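Local coordinates for protein putative phosphomannomutase (Thermus thermophilus, PDB 1TUO) that probably interconverts phosphorylated sugars as a magnesium-dependent mutase of the phosphohexose mutase family, at residues A[252-257]-A[332-337]; A[266-271]-A[291-296]; A[381-386]-A[440-445]; A[403-408]-A[419-424]. One frame throughout, in Å; residues are numbered along the deposited sequence.

Contact 1: A[252-257]-A[332-337]; sequences ADRVGV and EESGGV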
loop_
_atom_site.group_PDB
_atom_site.type_symbol
_atom_site.label_atom_id
_atom_site.label_comp_id
_atom_site.label_asym_id
_atom_site.label_seq_id
_atom_site.Cartn_x
_atom_site.Cartn_y
_atom_site.Cartn_z
ATOM N N ALA A 252 3.522 3.958 -4.798
ATOM C CA ALA A 252 4.303 3.816 -3.580
ATOM C C ALA A 252 3.515 3.699 -2.281
ATOM O O ALA A 252 3.956 4.200 -1.245
ATOM C CB ALA A 252 5.328 4.959 -3.475
ATOM N N ASP A 253 2.354 3.052 -2.311
ATOM C CA ASP A 253 1.646 2.867 -1.051
ATOM C C ASP A 253 1.979 1.465 -0.539
ATOM O O ASP A 253 1.629 1.100 0.586
ATOM C CB ASP A 253 0.124 3.064 -1.198
ATOM C CG ASP A 253 -0.555 1.960 -1.977
ATOM O OD1 ASP A 253 -1.799 1.864 -1.868
ATOM O OD2 ASP A 253 0.128 1.202 -2.694
ATOM N N ARG A 254 2.688 0.693 -1.364
ATOM C CA ARG A 254 3.100 -0.674 -1.015
ATOM C C ARG A 254 4.583 -0.886 -1.320
ATOM O O ARG A 254 5.152 -0.205 -2.169
ATOM C CB ARG A 254 2.315 -1.706 -1.829
ATOM C CG ARG A 254 0.804 -1.604 -1.736
ATOM C CD ARG A 254 0.147 -2.613 -2.667
ATOM N NE ARG A 254 -1.307 -2.603 -2.546
ATOM C CZ ARG A 254 -2.106 -3.534 -3.055
ATOM N NH1 ARG A 254 -1.594 -4.559 -3.724
ATOM N NH2 ARG A 254 -3.422 -3.443 -2.896
ATOM N N VAL A 255 5.204 -1.846 -0.639
ATOM C CA VAL A 255 6.606 -2.135 -0.899
ATOM C C VAL A 255 6.889 -3.629 -0.885
ATOM O O VAL A 255 6.170 -4.412 -0.254
ATOM C CB VAL A 255 7.543 -1.466 0.139
ATOM C CG1 VAL A 255 7.385 0.036 0.096
ATOM C CG2 VAL A 255 7.250 -2.001 1.529
ATOM N N GLY A 256 7.935 -4.011 -1.610
ATOM C CA GLY A 256 8.373 -5.391 -1.656
ATOM C C GLY A 256 9.855 -5.318 -1.333
ATOM O O GLY A 256 10.489 -4.288 -1.582
ATOM N N VAL A 257 10.418 -6.384 -0.780
ATOM C CA VAL A 257 11.828 -6.372 -0.412
ATOM C C VAL A 257 12.643 -7.497 -1.052
ATOM O O VAL A 257 12.172 -8.628 -1.170
ATOM C CB VAL A 257 11.980 -6.471 1.127
ATOM C CG1 VAL A 257 13.441 -6.635 1.512
ATOM C CG2 VAL A 257 11.403 -5.219 1.787
ATOM N N GLU A 332 -1.554 -5.285 5.417
ATOM C CA GLU A 332 -2.242 -6.180 4.503
ATOM C C GLU A 332 -1.245 -7.182 3.932
ATOM O O GLU A 332 -0.033 -6.996 4.031
ATOM C CB GLU A 332 -2.864 -5.379 3.367
ATOM C CG GLU A 332 -3.912 -4.388 3.810
ATOM C CD GLU A 332 -4.437 -3.578 2.651
ATOM O OE1 GLU A 332 -5.611 -3.164 2.697
ATOM O OE2 GLU A 332 -3.664 -3.353 1.697
ATOM N N GLU A 333 -1.763 -8.240 3.328
ATOM C CA GLU A 333 -0.921 -9.273 2.744
ATOM C C GLU A 333 -0.304 -8.825 1.420
ATOM O O GLU A 333 0.492 -9.551 0.825
ATOM C CB GLU A 333 -1.748 -10.542 2.533
ATOM C CG GLU A 333 -3.216 -10.264 2.285
ATOM C CD GLU A 333 -3.448 -9.351 1.098
ATOM O OE1 GLU A 333 -4.264 -8.411 1.220
ATOM O OE2 GLU A 333 -2.815 -9.579 0.044
ATOM N N SER A 334 -0.661 -7.621 0.980
ATOM C CA SER A 334 -0.166 -7.081 -0.286
ATOM C C SER A 334 1.009 -6.114 -0.209
ATOM O O SER A 334 1.427 -5.565 -1.231
ATOM C CB SER A 334 -1.312 -6.405 -1.038
ATOM O OG SER A 334 -2.262 -7.365 -1.457
ATOM N N GLY A 335 1.538 -5.894 0.990
ATOM C CA GLY A 335 2.675 -5.003 1.126
ATOM C C GLY A 335 2.328 -3.620 1.642
ATOM O O GLY A 335 3.217 -2.802 1.884
ATOM N N GLY A 336 1.037 -3.349 1.793
ATOM C CA GLY A 336 0.622 -2.051 2.296
ATOM C C GLY A 336 0.686 -2.065 3.812
ATOM O O GLY A 336 0.147 -2.967 4.450
ATOM N N VAL A 337 1.352 -1.071 4.386
ATOM C CA VAL A 337 1.478 -0.967 5.837
ATOM C C VAL A 337 1.186 0.471 6.246
ATOM O O VAL A 337 1.654 1.411 5.602
ATOM C CB VAL A 337 2.898 -1.313 6.321
ATOM C CG1 VAL A 337 2.919 -1.375 7.854
ATOM C CG2 VAL A 337 3.357 -2.640 5.713
HETATM O O HOH W 1 3.324 0.232 2.718
#
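Arg-254 lays its side chain along Ser-334 and Gly-335, the last two residues of the type I turn Glu-332 to Gly-335. Extended from CG to NE, it passes CD at 3.5 Å from Ser-334 O and ends with one guanidinium face against Ser-334 CB, which sits off toward the rim, 3.3 Å from Arg-254 NH1. This is methylene packing on a flat cation. Ser-334 OG points elsewhere, donating to Glu-333 OE2 (2.7 Å) on the syn side of that carboxylate. The backbones meet through Gly-335 O. It takes a weak bond from Val-255 N (3.4 Å) and a CA-H contact from Arg-254, while one water donates both to it and to Asp-253 O and accepts from Val-337 N, so that the water ties the two segments together beside the one weak direct bond. A CB on Gly-335 would come against Val-255 O and, at this backbone twist, against the carbonyl of Ser-334 as well. Arg-254 NE, buried here, has no partner in the model.

By sequence, 252-254 ends the Asp-Gly-Asp-Ala-Asp-Arg loop that in this family holds the magnesium ion, and 332-335 belongs to the Gly-Glu-Glu-Ser-Gly loop that in relatives reads the sugar. Asp-249 holds Arg-254 N, Asp-253 packs on Ser-109, and Glu-332 is salt-bridged to Arg-346. The presumed metal and sugar loops thus lie side by side, as in relatives, meeting here by packing and a shared water more than by direct polar bonds; the guanidinium lies on a methylene and spends no N-H on Ser-334.

Contact 2: A[266-271]-A[291-296]; sequences NPHQVL and FAVTWL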
loop_
_atom_site.group_PDB
_atom_site.type_symbol
_atom_site.label_atom_id
_atom_site.label_comp_id
_atom_site.label_asym_id
_atom_site.label_seq_id
_atom_site.Cartn_x
_atom_site.Cartn_y
_atom_site.Cartn_z
ATOM N N ASN A 266 8.828 -11.237 1.671
ATOM C CA ASN A 266 7.419 -10.889 1.479
ATOM C C ASN A 266 6.726 -9.996 2.510
ATOM O O ASN A 266 7.263 -9.721 3.579
ATOM C CB ASN A 266 6.593 -12.170 1.255
ATOM C CG ASN A 266 6.379 -12.967 2.524
ATOM O OD1 ASN A 266 6.207 -12.403 3.603
ATOM N ND2 ASN A 266 6.358 -14.291 2.395
ATOM N N PRO A 267 5.512 -9.517 2.180
ATOM C CA PRO A 267 4.728 -8.646 3.061
ATOM C C PRO A 267 4.511 -9.145 4.482
ATOM O O PRO A 267 4.462 -8.345 5.414
ATOM C CB PRO A 267 3.418 -8.492 2.302
ATOM C CG PRO A 267 3.891 -8.470 0.877
ATOM C CD PRO A 267 4.865 -9.624 0.857
ATOM N N HIS A 268 4.363 -10.455 4.640
ATOM C CA HIS A 268 4.145 -11.051 5.957
ATOM C C HIS A 268 5.420 -10.900 6.773
ATOM O O HIS A 268 5.376 -10.624 7.973
ATOM C CB HIS A 268 3.797 -12.532 5.804
ATOM C CG HIS A 268 2.637 -12.781 4.890
ATOM N ND1 HIS A 268 1.328 -12.575 5.272
ATOM C CD2 HIS A 268 2.595 -13.173 3.594
ATOM C CE1 HIS A 268 0.529 -12.830 4.249
ATOM N NE2 HIS A 268 1.272 -13.193 3.219
ATOM N N GLN A 269 6.555 -11.084 6.107
ATOM C CA GLN A 269 7.842 -10.953 6.766
ATOM C C GLN A 269 8.080 -9.489 7.114
ATOM O O GLN A 269 8.534 -9.170 8.209
ATOM C CB GLN A 269 8.952 -11.480 5.860
ATOM C CG GLN A 269 8.879 -12.999 5.657
ATOM C CD GLN A 269 9.873 -13.505 4.628
ATOM O OE1 GLN A 269 9.688 -13.310 3.428
ATOM N NE2 GLN A 269 10.933 -14.154 5.093
ATOM N N VAL A 270 7.756 -8.594 6.190
ATOM C CA VAL A 270 7.943 -7.174 6.460
ATOM C C VAL A 270 7.062 -6.719 7.610
ATOM O O VAL A 270 7.530 -6.063 8.543
ATOM C CB VAL A 270 7.608 -6.316 5.229
ATOM C CG1 VAL A 270 7.453 -4.843 5.633
ATOM C CG2 VAL A 270 8.698 -6.465 4.195
ATOM N N LEU A 271 5.781 -7.069 7.542
ATOM C CA LEU A 271 4.837 -6.658 8.572
ATOM C C LEU A 271 5.206 -7.152 9.965
ATOM O O LEU A 271 5.213 -6.374 10.920
ATOM C CB LEU A 271 3.425 -7.135 8.222
ATOM C CG LEU A 271 2.343 -6.772 9.237
ATOM C CD1 LEU A 271 2.228 -5.254 9.383
ATOM C CD2 LEU A 271 1.018 -7.373 8.774
ATOM N N PHE A 291 -7.687 -10.345 6.823
ATOM C CA PHE A 291 -7.874 -11.793 6.866
ATOM C C PHE A 291 -6.824 -12.685 6.193
ATOM O O PHE A 291 -6.706 -13.858 6.540
ATOM C CB PHE A 291 -9.264 -12.100 6.297
ATOM C CG PHE A 291 -9.848 -13.408 6.750
ATOM C CD1 PHE A 291 -9.787 -13.792 8.086
ATOM C CD2 PHE A 291 -10.529 -14.225 5.846
ATOM C CE1 PHE A 291 -10.399 -14.969 8.522
ATOM C CE2 PHE A 291 -11.144 -15.399 6.270
ATOM C CZ PHE A 291 -11.080 -15.773 7.611
ATOM N N ALA A 292 -6.067 -12.147 5.244
ATOM C CA ALA A 292 -5.075 -12.956 4.538
ATOM C C ALA A 292 -3.649 -12.803 5.059
ATOM O O ALA A 292 -2.706 -13.364 4.493
ATOM C CB ALA A 292 -5.124 -12.642 3.042
ATOM N N VAL A 293 -3.491 -12.047 6.139
ATOM C CA VAL A 293 -2.182 -11.835 6.738
ATOM C C VAL A 293 -1.762 -13.025 7.605
ATOM O O VAL A 293 -2.589 -13.655 8.261
ATOM C CB VAL A 293 -2.175 -10.544 7.598
ATOM C CG1 VAL A 293 -0.890 -10.451 8.405
ATOM C CG2 VAL A 293 -2.319 -9.321 6.693
ATOM N N THR A 294 -0.465 -13.311 7.587
ATOM C CA THR A 294 0.143 -14.407 8.338
ATOM C C THR A 294 -0.326 -14.502 9.782
ATOM O O THR A 294 -0.504 -13.481 10.448
ATOM C CB THR A 294 1.677 -14.262 8.375
ATOM O OG1 THR A 294 2.235 -15.283 9.211
ATOM C CG2 THR A 294 2.068 -12.893 8.939
ATOM N N TRP A 295 -0.509 -15.724 10.273
ATOM C CA TRP A 295 -0.921 -15.887 11.657
ATOM C C TRP A 295 0.267 -15.725 12.596
ATOM O O TRP A 295 0.123 -15.864 13.809
ATOM C CB TRP A 295 -1.594 -17.243 11.891
ATOM C CG TRP A 295 -0.857 -18.422 11.354
ATOM C CD1 TRP A 295 0.459 -18.485 10.991
ATOM C CD2 TRP A 295 -1.398 -19.727 11.138
ATOM N NE1 TRP A 295 0.771 -19.756 10.558
ATOM C CE2 TRP A 295 -0.353 -20.537 10.641
ATOM C CE3 TRP A 295 -2.667 -20.293 11.319
ATOM C CZ2 TRP A 295 -0.539 -21.883 10.321
ATOM C CZ3 TRP A 295 -2.852 -21.631 11.002
ATOM C CH2 TRP A 295 -1.793 -22.410 10.509
ATOM N N LEU A 296 1.447 -15.446 12.044
ATOM C CA LEU A 296 2.610 -15.244 12.897
ATOM C C LEU A 296 2.399 -13.936 13.656
ATOM O O LEU A 296 2.926 -13.753 14.748
ATOM C CB LEU A 296 3.907 -15.168 12.079
ATOM C CG LEU A 296 4.773 -16.434 12.029
ATOM C CD1 LEU A 296 4.114 -17.477 11.133
ATOM C CD2 LEU A 296 6.162 -16.089 11.497
#
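A capped helix start meets a second capped helix start here: His-268, in the first turn of helix 267-280, accepts a bond from Thr-294 N in the loop that leads into helix 296-304. His-268 ND1 is 3.0 Å from Thr-294 N, which lies 30° out of the imidazole plane, so the bond is tilted. CG of His-268 lies beside its own backbone N (chi1 -54°), which swings the ring across to the loop, and the Thr-294 methyl CG2 slides alongside His-268 CB at 3.6 Å. At the ring edge CE1 comes to 3.3 Å from Ala-292 O, a buried carbonyl with no partner in the model. One turn on, the Leu-271 and Val-293 side chains cross at about a right angle, CD2 of the first 3.6 Å from CG1 of the second.

Both helix starts are braced from within. Asn-266 OD1 caps Gln-269 N at 2.9 Å, and Gln-269 OE1 returns the bond to Asn-266 N, completing a capping box. Thr-294 OG1 accepts from Leu-296 N at 2.9 Å and is also bonded to Glu-444 of the C-terminal domain. Helix, then strand 286-290, then helix again: the contact joins the start of one helix to the strand-to-helix loop that follows, as befits an alpha/beta/alpha domain.

Contact 3: A[381-386]-A[440-445]; sequences HAYDRL and RIYVEA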
loop_
_atom_site.group_PDB
_atom_site.type_symbol
_atom_site.label_atom_id
_atom_site.label_comp_id
_atom_site.label_asym_id
_atom_site.label_seq_id
_atom_site.Cartn_x
_atom_site.Cartn_y
_atom_site.Cartn_z
ATOM N N HIS A 381 7.580 -19.805 8.588
ATOM C CA HIS A 381 6.687 -19.208 7.604
ATOM C C HIS A 381 7.015 -19.481 6.146
ATOM O O HIS A 381 8.168 -19.397 5.727
ATOM C CB HIS A 381 6.650 -17.687 7.811
ATOM C CG HIS A 381 5.970 -16.940 6.706
ATOM N ND1 HIS A 381 4.603 -16.771 6.649
ATOM C CD2 HIS A 381 6.469 -16.335 5.601
ATOM C CE1 HIS A 381 4.289 -16.096 5.557
ATOM N NE2 HIS A 381 5.404 -15.819 4.903
ATOM N N ALA A 382 5.973 -19.786 5.378
ATOM C CA ALA A 382 6.075 -20.020 3.941
ATOM C C ALA A 382 4.727 -19.570 3.393
ATOM O O ALA A 382 3.695 -19.777 4.031
ATOM C CB ALA A 382 6.318 -21.502 3.643
ATOM N N TYR A 383 4.721 -18.957 2.218
ATOM C CA TYR A 383 3.466 -18.472 1.676
ATOM C C TYR A 383 3.440 -18.311 0.163
ATOM O O TYR A 383 4.475 -18.111 -0.477
ATOM C CB TYR A 383 3.136 -17.132 2.355
ATOM C CG TYR A 383 1.970 -16.381 1.760
ATOM C CD1 TYR A 383 2.131 -15.601 0.616
ATOM C CD2 TYR A 383 0.701 -16.463 2.330
ATOM C CE1 TYR A 383 1.062 -14.924 0.052
ATOM C CE2 TYR A 383 -0.382 -15.787 1.769
ATOM C CZ TYR A 383 -0.190 -15.022 0.629
ATOM O OH TYR A 383 -1.246 -14.360 0.051
ATOM N N ASP A 384 2.239 -18.411 -0.398
ATOM C CA ASP A 384 2.033 -18.232 -1.830
ATOM C C ASP A 384 0.553 -18.024 -2.111
ATOM O O ASP A 384 -0.299 -18.365 -1.288
ATOM C CB ASP A 384 2.532 -19.444 -2.618
ATOM C CG ASP A 384 2.714 -19.135 -4.093
ATOM O OD1 ASP A 384 2.923 -20.075 -4.892
ATOM O OD2 ASP A 384 2.655 -17.938 -4.446
ATOM N N ARG A 385 0.251 -17.465 -3.278
ATOM C CA ARG A 385 -1.128 -17.214 -3.674
ATOM C C ARG A 385 -1.365 -17.675 -5.109
ATOM O O ARG A 385 -0.506 -17.501 -5.973
ATOM C CB ARG A 385 -1.450 -15.721 -3.545
ATOM C CG ARG A 385 -2.763 -15.302 -4.196
ATOM C CD ARG A 385 -3.131 -13.874 -3.826
ATOM N NE ARG A 385 -2.053 -12.927 -4.106
ATOM C CZ ARG A 385 -1.618 -12.616 -5.325
ATOM N NH1 ARG A 385 -2.168 -13.172 -6.398
ATOM N NH2 ARG A 385 -0.627 -11.745 -5.469
ATOM N N LEU A 386 -2.530 -18.268 -5.350
ATOM C CA LEU A 386 -2.893 -18.753 -6.678
ATOM C C LEU A 386 -4.241 -18.178 -7.107
ATOM O O LEU A 386 -5.228 -18.272 -6.375
ATOM C CB LEU A 386 -2.968 -20.283 -6.680
ATOM C CG LEU A 386 -3.486 -20.929 -7.968
ATOM C CD1 LEU A 386 -2.586 -20.546 -9.131
ATOM C CD2 LEU A 386 -3.540 -22.441 -7.800
ATOM N N ARG A 440 -9.306 -16.738 -5.759
ATOM C CA ARG A 440 -7.944 -16.567 -5.277
ATOM C C ARG A 440 -7.700 -17.461 -4.072
ATOM O O ARG A 440 -8.481 -17.469 -3.119
ATOM C CB ARG A 440 -7.697 -15.105 -4.904
ATOM C CG ARG A 440 -7.983 -14.138 -6.039
ATOM C CD ARG A 440 -7.680 -12.702 -5.639
ATOM N NE ARG A 440 -6.269 -12.508 -5.316
ATOM C CZ ARG A 440 -5.723 -11.331 -5.029
ATOM N NH1 ARG A 440 -6.469 -10.231 -5.026
ATOM N NH2 ARG A 440 -4.430 -11.250 -4.746
ATOM N N ILE A 441 -6.618 -18.228 -4.129
ATOM C CA ILE A 441 -6.273 -19.127 -3.043
ATOM C C ILE A 441 -4.995 -18.647 -2.365
ATOM O O ILE A 441 -3.948 -18.512 -3.004
ATOM C CB ILE A 441 -6.085 -20.576 -3.561
ATOM C CG1 ILE A 441 -7.370 -21.042 -4.257
ATOM C CG2 ILE A 441 -5.750 -21.506 -2.409
ATOM C CD1 ILE A 441 -7.326 -22.478 -4.773
ATOM N N TYR A 442 -5.101 -18.366 -1.072
ATOM C CA TYR A 442 -3.966 -17.906 -0.276
ATOM C C TYR A 442 -3.576 -19.057 0.637
ATOM O O TYR A 442 -4.436 -19.647 1.289
ATOM C CB TYR A 442 -4.351 -16.708 0.603
ATOM C CG TYR A 442 -5.099 -15.594 -0.095
ATOM C CD1 TYR A 442 -6.403 -15.785 -0.551
ATOM C CD2 TYR A 442 -4.518 -14.337 -0.266
ATOM C CE1 TYR A 442 -7.112 -14.754 -1.155
ATOM C CE2 TYR A 442 -5.220 -13.298 -0.869
ATOM C CZ TYR A 442 -6.518 -13.516 -1.310
ATOM O OH TYR A 442 -7.225 -12.493 -1.897
ATOM N N VAL A 443 -2.289 -19.380 0.687
ATOM C CA VAL A 443 -1.845 -20.471 1.537
ATOM C C VAL A 443 -0.621 -20.135 2.364
ATOM O O VAL A 443 0.357 -19.578 1.858
ATOM C CB VAL A 443 -1.513 -21.754 0.714
ATOM C CG1 VAL A 443 -0.897 -22.812 1.617
ATOM C CG2 VAL A 443 -2.782 -22.311 0.073
ATOM N N GLU A 444 -0.705 -20.456 3.652
ATOM C CA GLU A 444 0.414 -20.286 4.559
ATOM C C GLU A 444 0.641 -21.642 5.212
ATOM O O GLU A 444 -0.307 -22.298 5.658
ATOM C CB GLU A 444 0.129 -19.248 5.650
ATOM C CG GLU A 444 1.261 -19.197 6.669
ATOM C CD GLU A 444 1.174 -18.023 7.617
ATOM O OE1 GLU A 444 0.054 -17.707 8.073
ATOM O OE2 GLU A 444 2.234 -17.431 7.915
ATOM N N ALA A 445 1.900 -22.068 5.252
ATOM C CA ALA A 445 2.264 -23.340 5.861
ATOM C C ALA A 445 3.698 -23.255 6.374
ATOM O O ALA A 445 4.371 -22.240 6.183
ATOM C CB ALA A 445 2.122 -24.474 4.844
#
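The His-381 ring meets Glu-444 edge-on: ND1 donates to OE2 at 2.8 Å, with the oxygen in the ring plane but met on its anti side, the carboxylate turned 83° from the imidazole. Glu-444 OE2 is also held by Thr-294, so two groups grip one oxygen. Tyr-383 and Tyr-442 run side by side, and the Tyr-383 OH reaches the edge of the other ring, 3.3 Å from Tyr-442 CD2. Beyond them Arg-440 NH2 lies over one face of the Arg-385 guanidinium, 3.0 Å from Arg-385 NE, the two planes 89° apart; both are donors and cannot bond each other, so this is a close like-charge approach. Tyr-442 OH sits over a face of the Arg-440 group. Asp-387, salt-bridged to Arg-385 and touched by Arg-440, probably offsets the two charges. With an alanine in place of Arg-385, Asp-387 would probably lose its salt-bridge mate, and the Arg-440 group would be freer to turn.

The strands are antiparallel, 169° apart. Their hydrogen-bonded pairs include Leu-386 with Ile-441, where Ile-441 N to Leu-386 O is 2.6 Å, and Asp-384 with Val-443.

Strand 382-386 is an outermost strand of the five-stranded C-terminal sheet; strand 440-445 has 426-431 as its other neighbour. Helix 448-459 packs on the face bearing Ala-382, Asp-384, Ile-441 and Val-443, while Glu-444 on the other face and His-381 reach the start of helix 296-304.

Contact 4: A[403-408]-A[419-424]; sequences RPLAGL and VKWLYE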
loop_
_atom_site.group_PDB
_atom_site.type_symbol
_atom_site.label_atom_id
_atom_site.label_comp_id
_atom_site.label_asym_id
_atom_site.label_seq_id
_atom_site.Cartn_x
_atom_site.Cartn_y
_atom_site.Cartn_z
ATOM N N ARG A 403 -12.742 -29.438 3.594
ATOM C CA ARG A 403 -12.156 -30.576 2.894
ATOM C C ARG A 403 -10.659 -30.647 3.189
ATOM O O ARG A 403 -9.901 -29.758 2.797
ATOM C CB ARG A 403 -12.373 -30.437 1.385
ATOM C CG ARG A 403 -13.807 -30.128 0.976
ATOM C CD ARG A 403 -13.921 -29.942 -0.532
ATOM N NE ARG A 403 -15.266 -29.549 -0.947
ATOM C CZ ARG A 403 -15.642 -29.381 -2.213
ATOM N NH1 ARG A 403 -14.775 -29.571 -3.198
ATOM N NH2 ARG A 403 -16.887 -29.027 -2.494
ATOM N N PRO A 404 -10.215 -31.707 3.884
ATOM C CA PRO A 404 -8.796 -31.868 4.216
ATOM C C PRO A 404 -7.933 -31.945 2.957
ATOM O O PRO A 404 -8.334 -32.546 1.962
ATOM C CB PRO A 404 -8.776 -33.162 5.022
ATOM C CG PRO A 404 -9.905 -33.945 4.421
ATOM C CD PRO A 404 -10.985 -32.894 4.296
ATOM N N LEU A 405 -6.754 -31.331 3.005
ATOM C CA LEU A 405 -5.849 -31.318 1.859
ATOM C C LEU A 405 -4.467 -31.833 2.242
ATOM O O LEU A 405 -3.964 -31.547 3.328
ATOM C CB LEU A 405 -5.749 -29.900 1.298
ATOM C CG LEU A 405 -7.090 -29.236 0.972
ATOM C CD1 LEU A 405 -6.845 -27.834 0.452
ATOM C CD2 LEU A 405 -7.847 -30.064 -0.057
ATOM N N ALA A 406 -3.850 -32.585 1.334
ATOM C CA ALA A 406 -2.546 -33.171 1.604
ATOM C C ALA A 406 -2.761 -34.119 2.780
ATOM O O ALA A 406 -3.809 -34.759 2.872
ATOM C CB ALA A 406 -1.535 -32.093 1.960
ATOM N N GLY A 407 -1.789 -34.211 3.677
ATOM C CA GLY A 407 -1.939 -35.100 4.815
ATOM C C GLY A 407 -2.232 -34.346 6.095
ATOM O O GLY A 407 -1.824 -34.765 7.183
ATOM N N LEU A 408 -2.948 -33.232 5.968
ATOM C CA LEU A 408 -3.276 -32.403 7.123
ATOM C C LEU A 408 -4.703 -32.577 7.632
ATOM O O LEU A 408 -5.661 -32.593 6.856
ATOM C CB LEU A 408 -3.042 -30.928 6.789
ATOM C CG LEU A 408 -1.691 -30.558 6.172
ATOM C CD1 LEU A 408 -1.613 -29.044 6.025
ATOM C CD2 LEU A 408 -0.553 -31.065 7.043
ATOM N N VAL A 419 -13.524 -18.012 2.511
ATOM C CA VAL A 419 -13.596 -19.249 3.277
ATOM C C VAL A 419 -12.189 -19.714 3.628
ATOM O O VAL A 419 -11.382 -19.985 2.742
ATOM C CB VAL A 419 -14.300 -20.373 2.483
ATOM C CG1 VAL A 419 -14.476 -21.591 3.370
ATOM C CG2 VAL A 419 -15.644 -19.887 1.960
ATOM N N LYS A 420 -11.894 -19.800 4.922
ATOM C CA LYS A 420 -10.574 -20.226 5.362
ATOM C C LYS A 420 -10.605 -21.551 6.104
ATOM O O LYS A 420 -11.252 -21.676 7.145
ATOM C CB LYS A 420 -9.938 -19.157 6.267
ATOM C CG LYS A 420 -8.530 -19.514 6.748
ATOM C CD LYS A 420 -7.936 -18.470 7.695
ATOM C CE LYS A 420 -7.711 -17.130 7.012
ATOM N NZ LYS A 420 -7.066 -16.138 7.928
ATOM N N TRP A 421 -9.914 -22.549 5.555
ATOM C CA TRP A 421 -9.835 -23.850 6.203
ATOM C C TRP A 421 -8.632 -23.814 7.127
ATOM O O TRP A 421 -7.512 -23.513 6.704
ATOM C CB TRP A 421 -9.684 -24.976 5.174
ATOM C CG TRP A 421 -10.954 -25.279 4.430
ATOM C CD1 TRP A 421 -12.226 -24.986 4.831
ATOM C CD2 TRP A 421 -11.076 -25.970 3.181
ATOM N NE1 TRP A 421 -13.133 -25.453 3.911
ATOM C CE2 TRP A 421 -12.455 -26.061 2.888
ATOM C CE3 TRP A 421 -10.155 -26.523 2.280
ATOM C CZ2 TRP A 421 -12.937 -26.683 1.731
ATOM C CZ3 TRP A 421 -10.635 -27.142 1.127
ATOM C CH2 TRP A 421 -12.015 -27.215 0.865
ATOM N N LEU A 422 -8.866 -24.115 8.396
ATOM C CA LEU A 422 -7.804 -24.085 9.385
ATOM C C LEU A 422 -7.198 -25.459 9.608
ATOM O O LEU A 422 -7.910 -26.458 9.659
ATOM C CB LEU A 422 -8.347 -23.547 10.708
ATOM C CG LEU A 422 -9.148 -22.244 10.635
ATOM C CD1 LEU A 422 -9.641 -21.881 12.030
ATOM C CD2 LEU A 422 -8.288 -21.130 10.056
ATOM N N TYR A 423 -5.878 -25.494 9.739
ATOM C CA TYR A 423 -5.150 -26.730 9.979
ATOM C C TYR A 423 -4.124 -26.445 11.055
ATOM O O TYR A 423 -3.905 -25.292 11.426
ATOM C CB TYR A 423 -4.412 -27.182 8.715
ATOM C CG TYR A 423 -5.302 -27.471 7.537
ATOM C CD1 TYR A 423 -5.971 -28.690 7.425
ATOM C CD2 TYR A 423 -5.485 -26.525 6.532
ATOM C CE1 TYR A 423 -6.795 -28.955 6.342
ATOM C CE2 TYR A 423 -6.306 -26.780 5.447
ATOM C CZ TYR A 423 -6.958 -28.000 5.358
ATOM O OH TYR A 423 -7.758 -28.257 4.274
ATOM N N GLU A 424 -3.500 -27.497 11.566
ATOM C CA GLU A 424 -2.462 -27.325 12.561
ATOM C C GLU A 424 -1.236 -26.920 11.749
ATOM O O GLU A 424 -0.778 -27.676 10.890
ATOM C CB GLU A 424 -2.199 -28.644 13.292
ATOM C CG GLU A 424 -1.119 -28.567 14.361
ATOM C CD GLU A 424 -1.533 -27.733 15.562
ATOM O OE1 GLU A 424 -0.702 -27.558 16.478
ATOM O OE2 GLU A 424 -2.688 -27.257 15.593
#
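Trp-421 slides the six-membered part of its indole against the backbone and chain of Arg-403. In the TBP-like C-terminal domain this lays the loop before strand 410-414 against the side chains of strand 419-423. Over one face of the indole stand Arg-403 N, 3.3 Å above the plane toward the rim, and Arg-403 O, 3.2 Å from Trp-421 CZ3. Arg-403 CB comes to 3.3 Å from Trp-421 CH2. The extended chain lays CB, CG and CD over the ring, and the guanidinium beyond is inclined 34° to it. At the indole edge, in its plane, is Leu-405 CD1, 3.9 Å from Trp-421 CZ3. Phe-430 from strand 426-431 meets Trp-421 edge-to-face. A serine in place of this tryptophan would probably leave Arg-403, the first residue modelled after the unmodelled residues 388-402, without the flat surface it lies on, and Phe-430 without its aromatic partner.

Two residues along, Tyr-423 takes over. Its CG stands beside the backbone N (chi1 -61°), sending the ring toward the loop, where its OH comes to 3.5 Å from Leu-405 CG and Pro-404 CA lies near the ring edge. Leu-405 also packs on Leu-454 of helix 448-459, so it is wedged between strand and helix side chains. Leu-405 to Leu-408 form a type II' turn, with Leu-408 N bonded to Leu-405 O, and the turn brings Leu-408 back against Tyr-423. There Leu-408 CB approaches the ring obliquely, 3.7 Å from Tyr-423 CD1.

Along the chain contact 2 is nested in the loop closed by contact 1, and contact 4 in that closed by contact 3. Contact 1 joins domains II and III, centred about 5 Å from the centre of the chain; contact 2, within domain III, touches it, their centres about 10 Å apart, through Ala-292 and Pro-267 against Glu-333 and Gly-335. Contacts 3 and 4, centres about 12 Å apart, both reach the five-stranded C-terminal sheet, contact 3 through two of its strands and contact 4 through strand 419-423. Trp-295 N bonds to Glu-444 and Phe-291 O to Lys-420, so domain III and the C-terminal domain are tied together through loop 291-296.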